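Local atomic coordinates of GlcNAc-alpha-1,4-Gal-releasing endo-beta-galactosidase (Clostridium perfringens, PDB entry 1UPS), a protein that probably hydrolyses O-glycosidic bonds as an endo-beta-galactosidase that releases GlcNAc-alpha-1,4-Gal, and binds a calcium ion. Residues A[48-53]-A[65-70]; A[83-86]-A[92-95]; A[327-332]-A[370-375]. All coordinates share one frame; numbering follows the deposited sequence.

Contact 1: A[48-53]-A[65-70]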
ATOM      1  N   TRP A  48     -19.364 -12.864   0.824  1.00 12.35           N
ATOM      2  CA  TRP A  48     -18.195 -13.635   1.276  1.00 11.87           C
ATOM      3  C   TRP A  48     -18.414 -15.140   1.237  1.00 12.28           C
ATOM      4  O   TRP A  48     -19.533 -15.633   1.488  1.00 12.11           O
ATOM      5  CB  TRP A  48     -17.832 -13.273   2.734  1.00 11.85           C
ATOM      6  CG  TRP A  48     -17.618 -11.815   2.952  1.00 11.97           C
ATOM      7  CD1 TRP A  48     -18.509 -10.927   3.496  1.00 12.67           C
ATOM      8  CD2 TRP A  48     -16.450 -11.060   2.613  1.00 12.47           C
ATOM      9  NE1 TRP A  48     -17.957  -9.667   3.531  1.00 13.64           N
ATOM     10  CE2 TRP A  48     -16.705  -9.712   2.974  1.00 12.23           C
ATOM     11  CE3 TRP A  48     -15.210 -11.383   2.029  1.00 13.51           C
ATOM     12  CZ2 TRP A  48     -15.760  -8.690   2.799  1.00 12.76           C
ATOM     13  CZ3 TRP A  48     -14.264 -10.363   1.845  1.00 15.45           C
ATOM     14  CH2 TRP A  48     -14.556  -9.026   2.221  1.00 12.90           C
ATOM     15  N   THR A  49     -17.327 -15.861   0.974  1.00 12.19           N
ATOM     16  CA  THR A  49     -17.246 -17.264   1.334  1.00 12.64           C
ATOM     17  C   THR A  49     -16.289 -17.450   2.522  1.00 12.83           C
ATOM     18  O   THR A  49     -15.343 -16.674   2.687  1.00 12.85           O
ATOM     19  CB  THR A  49     -16.878 -18.136   0.110  1.00 12.59           C
ATOM     20  OG1 THR A  49     -16.960 -19.521   0.483  1.00 13.73           O
ATOM     21  CG2 THR A  49     -15.410 -17.932  -0.360  1.00 13.85           C
ATOM     22  N   ASP A  50     -16.556 -18.446   3.365  1.00 13.18           N
ATOM     23  CA  ASP A  50     -15.726 -18.680   4.555  1.00 13.67           C
ATOM     24  C   ASP A  50     -14.773 -19.871   4.382  1.00 13.58           C
ATOM     25  O   ASP A  50     -14.529 -20.654   5.301  1.00 13.35           O
ATOM     26  CB  ASP A  50     -16.574 -18.763   5.837  1.00 13.73           C
ATOM     27  CG  ASP A  50     -17.699 -19.775   5.750  1.00 16.21           C
ATOM     28  OD1 ASP A  50     -18.438 -19.915   6.766  1.00 16.90           O
ATOM     29  OD2 ASP A  50     -17.939 -20.452   4.727  1.00 15.24           O
ATOM     30  N   TYR A  51     -14.211 -19.975   3.185  1.00 13.89           N
ATOM     31  CA  TYR A  51     -13.171 -20.950   2.908  1.00 13.96           C
ATOM     32  C   TYR A  51     -11.960 -20.241   2.316  1.00 14.18           C
ATOM     33  O   TYR A  51     -12.111 -19.300   1.507  1.00 13.84           O
ATOM     34  CB  TYR A  51     -13.671 -21.978   1.900  1.00 14.98           C
ATOM     35  CG  TYR A  51     -14.732 -22.917   2.435  1.00 16.65           C
ATOM     36  CD1 TYR A  51     -16.075 -22.533   2.469  1.00 18.16           C
ATOM     37  CD2 TYR A  51     -14.397 -24.196   2.873  1.00 18.45           C
ATOM     38  CE1 TYR A  51     -17.059 -23.395   2.963  1.00 18.64           C
ATOM     39  CE2 TYR A  51     -15.375 -25.076   3.361  1.00 18.43           C
ATOM     40  CZ  TYR A  51     -16.700 -24.664   3.395  1.00 20.21           C
ATOM     41  OH  TYR A  51     -17.671 -25.524   3.852  1.00 20.43           O
ATOM     42  N   TYR A  52     -10.771 -20.730   2.670  1.00 12.94           N
ATOM     43  CA  TYR A  52      -9.526 -20.143   2.209  1.00 12.39           C
ATOM     44  C   TYR A  52      -9.089 -20.887   0.929  1.00 12.18           C
ATOM     45  O   TYR A  52      -8.818 -22.083   0.981  1.00 11.93           O
ATOM     46  CB  TYR A  52      -8.469 -20.258   3.335  1.00 12.51           C
ATOM     47  CG  TYR A  52      -7.109 -19.648   3.014  1.00 12.81           C
ATOM     48  CD1 TYR A  52      -6.991 -18.560   2.142  1.00 11.55           C
ATOM     49  CD2 TYR A  52      -5.944 -20.158   3.599  1.00 14.70           C
ATOM     50  CE1 TYR A  52      -5.715 -18.003   1.838  1.00 12.68           C
ATOM     51  CE2 TYR A  52      -4.678 -19.611   3.319  1.00 16.06           C
ATOM     52  CZ  TYR A  52      -4.577 -18.537   2.437  1.00 14.90           C
ATOM     53  OH  TYR A  52      -3.326 -18.025   2.149  1.00 15.77           O
ATOM     54  N   LEU A  53      -9.051 -20.190  -0.214  1.00 11.21           N
ATOM     55  CA  LEU A  53      -8.567 -20.779  -1.497  1.00 11.96           C
ATOM     56  C   LEU A  53      -8.871 -22.286  -1.657  1.00 11.80           C
ATOM     57  O   LEU A  53      -7.961 -23.092  -1.887  1.00 11.20           O
ATOM     58  CB  LEU A  53      -7.067 -20.508  -1.700  1.00 11.76           C
ATOM     59  CG  LEU A  53      -6.651 -19.032  -1.644  1.00 12.86           C
ATOM     60  CD1 LEU A  53      -5.119 -18.893  -1.564  1.00 13.76           C
ATOM     61  CD2 LEU A  53      -7.207 -18.254  -2.846  1.00 13.11           C
ATOM     62  N   ALA A  65     -13.057 -21.490   7.631  1.00 11.25           N
ATOM     63  CA  ALA A  65     -12.665 -20.524   8.650  1.00 11.18           C
ATOM     64  C   ALA A  65     -13.427 -20.736   9.942  1.00 11.31           C
ATOM     65  O   ALA A  65     -14.567 -21.218   9.924  1.00 11.19           O
ATOM     66  CB  ALA A  65     -12.919 -19.103   8.153  1.00 11.22           C
ATOM     67  N   ASN A  66     -12.794 -20.370  11.055  1.00 10.78           N
ATOM     68  CA  ASN A  66     -13.518 -20.156  12.296  1.00 11.69           C
ATOM     69  C   ASN A  66     -13.617 -18.674  12.559  1.00 11.59           C
ATOM     70  O   ASN A  66     -12.678 -17.940  12.306  1.00 10.92           O
ATOM     71  CB  ASN A  66     -12.867 -20.891  13.461  1.00 11.62           C
ATOM     72  CG  ASN A  66     -12.987 -22.393  13.302  1.00 14.52           C
ATOM     73  OD1 ASN A  66     -14.101 -22.937  13.150  1.00 14.28           O
ATOM     74  ND2 ASN A  66     -11.845 -23.074  13.303  1.00 15.11           N
ATOM     75  N   TYR A  67     -14.783 -18.243  13.026  1.00 12.37           N
ATOM     76  CA  TYR A  67     -15.023 -16.818  13.267  1.00 12.68           C
ATOM     77  C   TYR A  67     -16.303 -16.651  14.097  1.00 13.21           C
ATOM     78  O   TYR A  67     -17.109 -17.598  14.227  1.00 13.51           O
ATOM     79  CB  TYR A  67     -15.142 -16.025  11.944  1.00 12.90           C
ATOM     80  CG  TYR A  67     -16.272 -16.508  11.046  1.00 13.23           C
ATOM     81  CD1 TYR A  67     -16.075 -17.585  10.168  1.00 14.83           C
ATOM     82  CD2 TYR A  67     -17.540 -15.921  11.094  1.00 14.47           C
ATOM     83  CE1 TYR A  67     -17.103 -18.059   9.357  1.00 15.61           C
ATOM     84  CE2 TYR A  67     -18.601 -16.398  10.280  1.00 15.41           C
ATOM     85  CZ  TYR A  67     -18.360 -17.464   9.410  1.00 15.56           C
ATOM     86  OH  TYR A  67     -19.372 -17.959   8.613  1.00 16.72           O
ATOM     87  N   ARG A  68     -16.449 -15.467  14.689  1.00 13.06           N
ATOM     88  CA  ARG A  68     -17.681 -15.042  15.360  1.00 13.33           C
ATOM     89  C   ARG A  68     -17.835 -13.549  15.095  1.00 13.46           C
ATOM     90  O   ARG A  68     -16.957 -12.922  14.482  1.00 13.14           O
ATOM     91  CB  ARG A  68     -17.645 -15.324  16.872  1.00 12.95           C
ATOM     92  CG  ARG A  68     -16.552 -14.615  17.675  1.00 13.60           C
ATOM     93  CD  ARG A  68     -16.354 -15.136  19.129  1.00 15.75           C
ATOM     94  NE  ARG A  68     -15.507 -14.233  19.914  1.00 15.61           N
ATOM     95  CZ  ARG A  68     -14.194 -14.353  20.090  1.00 17.39           C
ATOM     96  NH1 ARG A  68     -13.541 -13.447  20.809  1.00 16.68           N
ATOM     97  NH2 ARG A  68     -13.515 -15.360  19.558  1.00 19.28           N
ATOM     98  N   PHE A  69     -18.961 -12.998  15.528  1.00 13.04           N
ATOM     99  CA  PHE A  69     -19.157 -11.551  15.493  1.00 14.12           C
ATOM    100  C   PHE A  69     -19.271 -11.086  16.927  1.00 14.42           C
ATOM    101  O   PHE A  69     -19.997 -11.702  17.708  1.00 14.86           O
ATOM    102  CB  PHE A  69     -20.417 -11.209  14.696  1.00 14.31           C
ATOM    103  CG  PHE A  69     -20.281 -11.519  13.229  1.00 14.75           C
ATOM    104  CD1 PHE A  69     -19.846 -10.538  12.335  1.00 15.60           C
ATOM    105  CD2 PHE A  69     -20.552 -12.805  12.751  1.00 16.99           C
ATOM    106  CE1 PHE A  69     -19.675 -10.830  10.966  1.00 14.75           C
ATOM    107  CE2 PHE A  69     -20.389 -13.106  11.389  1.00 16.68           C
ATOM    108  CZ  PHE A  69     -19.961 -12.111  10.506  1.00 15.01           C
ATOM    109  N   GLU A  70     -18.521 -10.046  17.282  1.00 15.31           N
ATOM    110  CA  GLU A  70     -18.465  -9.561  18.672  1.00 17.13           C
ATOM    111  C   GLU A  70     -18.360  -8.038  18.658  1.00 18.15           C
ATOM    112  O   GLU A  70     -17.472  -7.479  18.000  1.00 17.76           O
ATOM    113  CB  GLU A  70     -17.296 -10.226  19.443  1.00 17.18           C
ATOM    114  CG  GLU A  70     -17.096  -9.762  20.894  1.00 20.27           C
ATOM    115  CD  GLU A  70     -16.030 -10.561  21.661  1.00 24.13           C
ATOM    116  OE1 GLU A  70     -15.629 -10.137  22.798  1.00 24.97           O
ATOM    117  OE2 GLU A  70     -15.616 -11.637  21.170  1.00 23.00           O
TER

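Contact 2: A[83-86]-A[92-95]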
ATOM      1  N   LYS A  83      -7.036 -27.484  12.710  1.00 10.39           N
ATOM      2  CA  LYS A  83      -6.140 -28.245  11.811  1.00 10.96           C
ATOM      3  C   LYS A  83      -5.582 -27.371  10.700  1.00  9.95           C
ATOM      4  O   LYS A  83      -6.175 -26.333  10.385  1.00 10.20           O
ATOM      5  CB  LYS A  83      -6.883 -29.437  11.203  1.00 10.71           C
ATOM      6  CG  LYS A  83      -7.391 -30.408  12.260  1.00 14.16           C
ATOM      7  CD  LYS A  83      -7.814 -31.720  11.586  1.00 20.78           C
ATOM      8  CE  LYS A  83      -7.729 -32.901  12.534  1.00 24.33           C
ATOM      9  NZ  LYS A  83      -8.738 -32.789  13.630  1.00 27.95           N
ATOM     10  N   PRO A  84      -4.464 -27.774  10.074  1.00  9.38           N
ATOM     11  CA  PRO A  84      -3.943 -27.002   8.931  1.00  9.03           C
ATOM     12  C   PRO A  84      -4.994 -26.826   7.831  1.00  9.36           C
ATOM     13  O   PRO A  84      -5.797 -27.760   7.625  1.00  8.50           O
ATOM     14  CB  PRO A  84      -2.761 -27.848   8.415  1.00  9.55           C
ATOM     15  CG  PRO A  84      -2.328 -28.684   9.621  1.00  9.84           C
ATOM     16  CD  PRO A  84      -3.604 -28.918  10.436  1.00  9.26           C
ATOM     17  N   TRP A  85      -4.975 -25.685   7.129  1.00  9.53           N
ATOM     18  CA  TRP A  85      -6.032 -25.391   6.155  1.00 10.16           C
ATOM     19  C   TRP A  85      -5.925 -26.254   4.886  1.00 11.00           C
ATOM     20  O   TRP A  85      -6.938 -26.588   4.278  1.00  9.88           O
ATOM     21  CB  TRP A  85      -6.098 -23.888   5.829  1.00 10.92           C
ATOM     22  CG  TRP A  85      -5.002 -23.428   4.942  1.00 11.42           C
ATOM     23  CD1 TRP A  85      -3.732 -23.057   5.315  1.00 13.29           C
ATOM     24  CD2 TRP A  85      -5.057 -23.294   3.516  1.00 13.59           C
ATOM     25  NE1 TRP A  85      -2.997 -22.704   4.204  1.00 14.38           N
ATOM     26  CE2 TRP A  85      -3.785 -22.834   3.087  1.00 14.97           C
ATOM     27  CE3 TRP A  85      -6.065 -23.485   2.556  1.00 16.15           C
ATOM     28  CZ2 TRP A  85      -3.486 -22.577   1.741  1.00 16.11           C
ATOM     29  CZ3 TRP A  85      -5.768 -23.230   1.212  1.00 18.37           C
ATOM     30  CH2 TRP A  85      -4.481 -22.791   0.822  1.00 19.02           C
ATOM     31  N   CYS A  86      -4.709 -26.661   4.521  1.00 11.15           N
ATOM     32  CA  CYS A  86      -4.492 -27.380   3.249  1.00 13.54           C
ATOM     33  C   CYS A  86      -3.129 -28.099   3.316  1.00 14.36           C
ATOM     34  O   CYS A  86      -2.191 -27.653   2.648  1.00 14.86           O
ATOM     35  CB  CYS A  86      -4.462 -26.319   2.124  1.00 13.82           C
ATOM     36  SG  CYS A  86      -4.988 -26.691   0.414  0.50 16.06           S
ATOM     37  N   THR A  92       1.820 -27.332   7.548  1.00  9.20           N
ATOM     38  CA  THR A  92       0.991 -27.233   8.741  1.00  8.78           C
ATOM     39  C   THR A  92       0.572 -25.795   9.073  1.00  9.37           C
ATOM     40  O   THR A  92       0.253 -25.488  10.220  1.00  8.80           O
ATOM     41  CB  THR A  92       1.651 -27.936   9.955  1.00  8.75           C
ATOM     42  OG1 THR A  92       3.003 -27.463  10.142  1.00  9.29           O
ATOM     43  CG2 THR A  92       1.810 -29.440   9.685  1.00  8.18           C
ATOM     44  N   VAL A  93       0.541 -24.931   8.063  1.00  9.38           N
ATOM     45  CA  VAL A  93       0.032 -23.558   8.261  1.00 10.07           C
ATOM     46  C   VAL A  93      -1.453 -23.606   8.644  1.00 10.18           C
ATOM     47  O   VAL A  93      -2.235 -24.346   8.043  1.00 10.53           O
ATOM     48  CB  VAL A  93       0.159 -22.723   6.963  1.00 10.36           C
ATOM     49  CG1 VAL A  93      -0.568 -21.364   7.090  1.00 11.15           C
ATOM     50  CG2 VAL A  93       1.647 -22.502   6.574  1.00 11.49           C
ATOM     51  N   ARG A  94      -1.840 -22.817   9.633  1.00 10.90           N
ATOM     52  CA  ARG A  94      -3.247 -22.704   9.983  1.00 11.02           C
ATOM     53  C   ARG A  94      -3.725 -21.321   9.617  1.00 10.52           C
ATOM     54  O   ARG A  94      -2.972 -20.358   9.761  1.00 11.86           O
ATOM     55  CB  ARG A  94      -3.421 -22.993  11.457  1.00 11.85           C
ATOM     56  CG  ARG A  94      -3.032 -24.480  11.714  1.00 14.26           C
ATOM     57  CD  ARG A  94      -3.251 -24.916  13.092  1.00 14.85           C
ATOM     58  NE  ARG A  94      -2.144 -24.599  13.990  1.00 13.17           N
ATOM     59  CZ  ARG A  94      -2.203 -24.880  15.280  1.00 14.17           C
ATOM     60  NH1 ARG A  94      -1.193 -24.609  16.089  1.00 11.71           N
ATOM     61  NH2 ARG A  94      -3.307 -25.454  15.763  1.00 14.57           N
ATOM     62  N   SER A  95      -4.958 -21.220   9.134  1.00  9.25           N
ATOM     63  CA  SER A  95      -5.514 -19.907   8.778  1.00  9.60           C
ATOM     64  C   SER A  95      -7.029 -19.959   8.841  1.00  9.62           C
ATOM     65  O   SER A  95      -7.622 -20.980   8.487  1.00  9.96           O
ATOM     66  CB  SER A  95      -5.052 -19.462   7.368  1.00  9.72           C
ATOM     67  OG  SER A  95      -5.610 -18.183   6.992  1.00 10.43           O
TER
HETATM   68  O   HOH W   1      -6.651 -23.744   9.388  1.00 14.37           O
HETATM   69  O   HOH W   2      -2.061 -25.925   5.599  1.00 14.43           O

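Contact 3: A[327-332]-A[370-375]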
ATOM      1  N   TRP A 327       7.164  22.084 -11.831  1.00 12.76           N
ATOM      2  CA  TRP A 327       7.844  20.775 -11.924  1.00 12.99           C
ATOM      3  C   TRP A 327       6.910  19.656 -12.381  1.00 13.52           C
ATOM      4  O   TRP A 327       5.712  19.714 -12.145  1.00 13.02           O
ATOM      5  CB  TRP A 327       8.455  20.393 -10.555  1.00 12.51           C
ATOM      6  CG  TRP A 327       9.375  21.449 -10.026  1.00 12.10           C
ATOM      7  CD1 TRP A 327       9.017  22.584  -9.369  1.00 11.53           C
ATOM      8  CD2 TRP A 327      10.802  21.497 -10.164  1.00 11.05           C
ATOM      9  NE1 TRP A 327      10.130  23.331  -9.062  1.00 11.49           N
ATOM     10  CE2 TRP A 327      11.244  22.686  -9.542  1.00 12.22           C
ATOM     11  CE3 TRP A 327      11.762  20.635 -10.732  1.00 11.78           C
ATOM     12  CZ2 TRP A 327      12.595  23.049  -9.473  1.00 11.78           C
ATOM     13  CZ3 TRP A 327      13.116  20.997 -10.670  1.00 12.38           C
ATOM     14  CH2 TRP A 327      13.515  22.191 -10.030  1.00 11.38           C
ATOM     15  N   SER A 328       7.481  18.631 -13.020  1.00 13.67           N
ATOM     16  CA  SER A 328       6.751  17.438 -13.454  1.00 14.56           C
ATOM     17  C   SER A 328       7.379  16.244 -12.761  1.00 14.68           C
ATOM     18  O   SER A 328       8.560  16.279 -12.387  1.00 14.40           O
ATOM     19  CB  SER A 328       6.913  17.211 -14.969  1.00 14.51           C
ATOM     20  OG  SER A 328       6.196  18.160 -15.728  1.00 18.05           O
ATOM     21  N   LYS A 329       6.597  15.183 -12.610  1.00 15.52           N
ATOM     22  CA  LYS A 329       7.127  13.906 -12.149  1.00 16.39           C
ATOM     23  C   LYS A 329       7.112  12.859 -13.250  1.00 17.03           C
ATOM     24  O   LYS A 329       6.198  12.810 -14.078  1.00 16.53           O
ATOM     25  CB  LYS A 329       6.348  13.381 -10.950  1.00 16.46           C
ATOM     26  CG  LYS A 329       6.260  14.352  -9.794  1.00 18.98           C
ATOM     27  CD  LYS A 329       5.151  13.937  -8.824  1.00 22.93           C
ATOM     28  CE  LYS A 329       5.676  12.970  -7.807  1.00 25.17           C
ATOM     29  NZ  LYS A 329       4.556  12.401  -6.996  1.00 26.71           N
ATOM     30  N   GLU A 330       8.140  12.020 -13.237  1.00 17.76           N
ATOM     31  CA  GLU A 330       8.213  10.870 -14.118  1.00 19.00           C
ATOM     32  C   GLU A 330       8.636   9.696 -13.264  1.00 19.73           C
ATOM     33  O   GLU A 330       9.276   9.875 -12.223  1.00 19.70           O
ATOM     34  CB  GLU A 330       9.225  11.110 -15.227  1.00 18.82           C
ATOM     35  CG  GLU A 330       8.736  12.078 -16.291  1.00 20.75           C
ATOM     36  CD  GLU A 330       9.800  12.442 -17.301  1.00 23.20           C
ATOM     37  OE1 GLU A 330      10.653  11.590 -17.616  1.00 26.68           O
ATOM     38  OE2 GLU A 330       9.767  13.583 -17.801  1.00 24.68           O
ATOM     39  N   TYR A 331       8.250   8.496 -13.682  1.00 21.11           N
ATOM     40  CA  TYR A 331       8.529   7.306 -12.886  1.00 22.07           C
ATOM     41  C   TYR A 331       9.358   6.272 -13.661  1.00 22.37           C
ATOM     42  O   TYR A 331       9.192   6.109 -14.881  1.00 22.68           O
ATOM     43  CB  TYR A 331       7.223   6.734 -12.311  1.00 22.23           C
ATOM     44  CG  TYR A 331       6.392   7.780 -11.583  1.00 23.85           C
ATOM     45  CD1 TYR A 331       5.338   8.441 -12.225  1.00 26.28           C
ATOM     46  CD2 TYR A 331       6.688   8.145 -10.268  1.00 21.88           C
ATOM     47  CE1 TYR A 331       4.591   9.415 -11.565  1.00 26.07           C
ATOM     48  CE2 TYR A 331       5.950   9.112  -9.607  1.00 22.97           C
ATOM     49  CZ  TYR A 331       4.908   9.746 -10.254  1.00 24.69           C
ATOM     50  OH  TYR A 331       4.175  10.701  -9.592  1.00 24.63           O
ATOM     51  N   ARG A 332      10.296   5.633 -12.959  1.00 22.11           N
ATOM     52  CA  ARG A 332      11.099   4.538 -13.519  1.00 21.95           C
ATOM     53  C   ARG A 332      11.460   3.559 -12.404  1.00 21.31           C
ATOM     54  O   ARG A 332      11.930   3.972 -11.345  1.00 20.97           O
ATOM     55  CB  ARG A 332      12.366   5.074 -14.192  1.00 21.76           C
ATOM     56  N   TRP A 370      14.473   9.015  -7.280  1.00 13.70           N
ATOM     57  CA  TRP A 370      14.170   9.334  -5.886  1.00 14.85           C
ATOM     58  C   TRP A 370      13.027   8.491  -5.314  1.00 15.76           C
ATOM     59  O   TRP A 370      12.046   8.245  -5.995  1.00 16.06           O
ATOM     60  CB  TRP A 370      13.819  10.827  -5.785  1.00 13.73           C
ATOM     61  CG  TRP A 370      14.883  11.724  -6.336  1.00 12.73           C
ATOM     62  CD1 TRP A 370      14.983  12.188  -7.620  1.00 13.37           C
ATOM     63  CD2 TRP A 370      15.995  12.282  -5.619  1.00 13.82           C
ATOM     64  NE1 TRP A 370      16.094  12.987  -7.747  1.00 12.02           N
ATOM     65  CE2 TRP A 370      16.731  13.067  -6.535  1.00 13.35           C
ATOM     66  CE3 TRP A 370      16.449  12.194  -4.288  1.00 11.65           C
ATOM     67  CZ2 TRP A 370      17.900  13.756  -6.173  1.00 12.74           C
ATOM     68  CZ3 TRP A 370      17.604  12.879  -3.919  1.00 11.99           C
ATOM     69  CH2 TRP A 370      18.320  13.654  -4.865  1.00 12.21           C
ATOM     70  N   SER A 371      13.182   8.019  -4.075  1.00 17.61           N
ATOM     71  CA  SER A 371      12.077   7.410  -3.332  1.00 19.38           C
ATOM     72  C   SER A 371      11.251   8.505  -2.661  1.00 20.18           C
ATOM     73  O   SER A 371      11.811   9.412  -2.052  1.00 20.31           O
ATOM     74  CB  SER A 371      12.605   6.457  -2.260  1.00 19.67           C
ATOM     75  OG  SER A 371      13.346   5.394  -2.830  1.00 22.83           O
ATOM     76  N   GLU A 372       9.925   8.421  -2.777  1.00 20.74           N
ATOM     77  CA  GLU A 372       9.014   9.352  -2.101  1.00 21.15           C
ATOM     78  C   GLU A 372       8.549   8.761  -0.778  1.00 20.97           C
ATOM     79  O   GLU A 372       7.993   7.654  -0.738  1.00 21.69           O
ATOM     80  CB  GLU A 372       7.799   9.599  -2.972  1.00 22.19           C
ATOM     81  CG  GLU A 372       7.899  10.777  -3.902  1.00 23.17           C
ATOM     82  CD  GLU A 372       6.680  10.886  -4.794  1.00 25.48           C
ATOM     83  OE1 GLU A 372       6.856  10.923  -6.028  1.00 25.32           O
ATOM     84  OE2 GLU A 372       5.543  10.929  -4.262  1.00 27.57           O
ATOM     85  N   VAL A 373       8.797   9.472   0.314  1.00 19.18           N
ATOM     86  CA  VAL A 373       8.498   8.952   1.632  1.00 19.03           C
ATOM     87  C   VAL A 373       7.559   9.910   2.367  1.00 17.97           C
ATOM     88  O   VAL A 373       7.988  10.991   2.793  1.00 16.95           O
ATOM     89  CB  VAL A 373       9.788   8.713   2.463  1.00 19.46           C
ATOM     90  CG1 VAL A 373       9.466   8.055   3.784  1.00 21.23           C
ATOM     91  CG2 VAL A 373      10.788   7.860   1.692  1.00 21.47           C
ATOM     92  N   PRO A 374       6.282   9.534   2.497  1.00 16.96           N
ATOM     93  CA  PRO A 374       5.335  10.364   3.248  1.00 16.48           C
ATOM     94  C   PRO A 374       5.727  10.469   4.715  1.00 17.12           C
ATOM     95  O   PRO A 374       6.108   9.477   5.361  1.00 16.34           O
ATOM     96  CB  PRO A 374       3.989   9.631   3.095  1.00 16.49           C
ATOM     97  CG  PRO A 374       4.178   8.641   1.986  1.00 16.42           C
ATOM     98  CD  PRO A 374       5.648   8.323   1.941  1.00 16.33           C
ATOM     99  N   VAL A 375       5.618  11.677   5.246  1.00 17.22           N
ATOM    100  CA  VAL A 375       5.844  11.902   6.662  1.00 17.94           C
ATOM    101  C   VAL A 375       5.004  13.079   7.071  1.00 18.34           C
ATOM    102  O   VAL A 375       5.145  14.186   6.517  1.00 17.90           O
ATOM    103  CB  VAL A 375       7.355  12.144   7.003  1.00 18.52           C
ATOM    104  CG1 VAL A 375       7.972  13.160   6.060  1.00 19.69           C
ATOM    105  CG2 VAL A 375       7.534  12.597   8.474  1.00 19.24           C
TER

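Contact 1: A[48-53]-A[65-70]
Asp50 and the pair Ala65 and Tyr67 join a long loop to strand 66-70 and the residue leading to it, at the margin of the antiparallel beta-sandwich of the family 16 glycoside hydrolases. Two hydrogen bonds make the contact, one from backbone to backbone and one between side chains. The amide of Ala65 donates to the carbonyl of Asp50 (N to O, 2.9 Å), closing the part of the loop between these residues.

The charged part centres on the Asp50 carboxylate, which is buried. Tyr67 reaches it from the strand, Arg45 forms a salt bridge to OD1, and Lys64 one to OD2; the two cations would be expected to stabilise the ionised acid. Apolar contact is slight: CB of Asp50 rests 3.6 Å from Tyr67 CE1, and Leu43 and Leu74 also touch the tyrosine.

In both Asp50 (chi1 54°) and Tyr67, CG sits between the backbone N and the carbonyl carbon, and the side chains cross at about a right angle, with carboxylate and ring planes 58° apart. Tyr67 OH donates to Asp50 OD1 over 2.8 Å, meeting this oxygen on its anti side and 28° out of the carboxylate plane, while OD1 itself stays near the plane of the ring, at its edge.

Contact 2: A[83-86]-A[92-95]
A backbone hydrogen bond, two bridging waters and a small apolar patch join the loop of Pro84 and Trp85 to strand 94-99 and the residues just before it; this is an outermost strand of the six-stranded sheet of the GH16 domain. The chain between them is little more than the short helix 87-90. Trp85 N donates to Val93 O over 3.2 Å. Val93 O also takes a CA-H...O contact from Pro84 CA (3.3 Å) and a hydrogen bond from a water, which in turn accepts from Cys86 N. A second water accepts from Ser95 N and lies 2.8 Å from Lys83 O, bridging the backbones where they do not bond directly.

Side chains fill in around these bonds. The Trp85 indole and Val93 lie side by side and point the same way, with Val93 CG1 4.0 Å from both CD1 and NE1 of the indole. This branch stands anti to the backbone N of Val93 (chi1 171°). The pyrrole edge of Trp85 meets Val93 O near the ring plane, and NE1 is hydrogen-bonded to Asp90 of the helix. Pro84 runs alongside Thr92, its CG 3.7 Å from Thr92 CA, while the aliphatic CG of Arg94 packs 3.9 Å from Pro84 CA.

Beyond the two segments, Cys86 is the N-cap residue of helix 87-90 and is tied to Cys57 by a disulfide. Arg94 forms a salt bridge with Asp255, and Ser95 OG bonds to Ile252 O in the adjoining strand 246-254.

Contact 3: A[327-332]-A[370-375]
Two strands of the C-terminal region, 327-332 and 370-375, are joined through a salt bridge between Lys329 and Glu372, with Tyr331 beside it. The strands are not paired: their nearest CA atoms, of Tyr331 and Trp370, are 9.2 Å apart, and side chains alone bridge the gap. Lys329 and Glu372 come from opposite directions. Glu372 OE1 lies alongside the CE-NZ bond of Lys329, 2.9 Å from NZ and 3.0 Å from CE, and OE2 is 3.3 Å from NZ, which fits the weakness of both hydrogen bonds. The lysine chain bends at CG-CD (chi3 87°), whereas the glutamate is extended beyond CG.

Each strand belongs to a separate two-stranded antiparallel hairpin, the first with 335-340 and the second with 378-383. Such hairpins, with tryptophans at equivalent positions (Trp327 and Trp370), are consistent with the ricin-like beta-trefoil expected for this region, in which the contact links two hairpins separated along the chain by strands 346-348 and 357-359.

Tyr331 adds a further polar group on the lysine's own strand. Its OH receives a weak hydrogen bond from Lys329 NZ at 3.1 Å, and Glu372 OE1 lies near the plane of the ring, at its edge, 4.1 Å from CE2. Ring and carboxylate planes are turned 44° apart.

Tyr239, at the end of strand 233-239 in the GH16 range, stacks on the ring of Tyr331, and its hydroxyl hydrogen-bonds to both Lys329 NZ and Glu372 OE2. Thr336 OG1 holds OE1, leaving each carboxylate oxygen with a hydroxyl partner as well as the lysine.

The three contacts follow one another along the chain, each closing before the next opens. Contacts 1 and 2 share the GH16 region, their centres 14 Å apart, and they touch: the ring of Tyr52 packs on that of Trp85, with planes at about 45°, and also meets Ser95. Together they bind loops to the margins of two sheets, contact 1 at strand 66-70 and contact 2 at strand 94-99. Contact 3 lies on the opposite side of the chain's centre, in the probable beta-trefoil, with its centre 39 Å from contact 1 and 41 Å from contact 2. Through Tyr239 it also reaches the GH16 region, so it sits where the two regions meet.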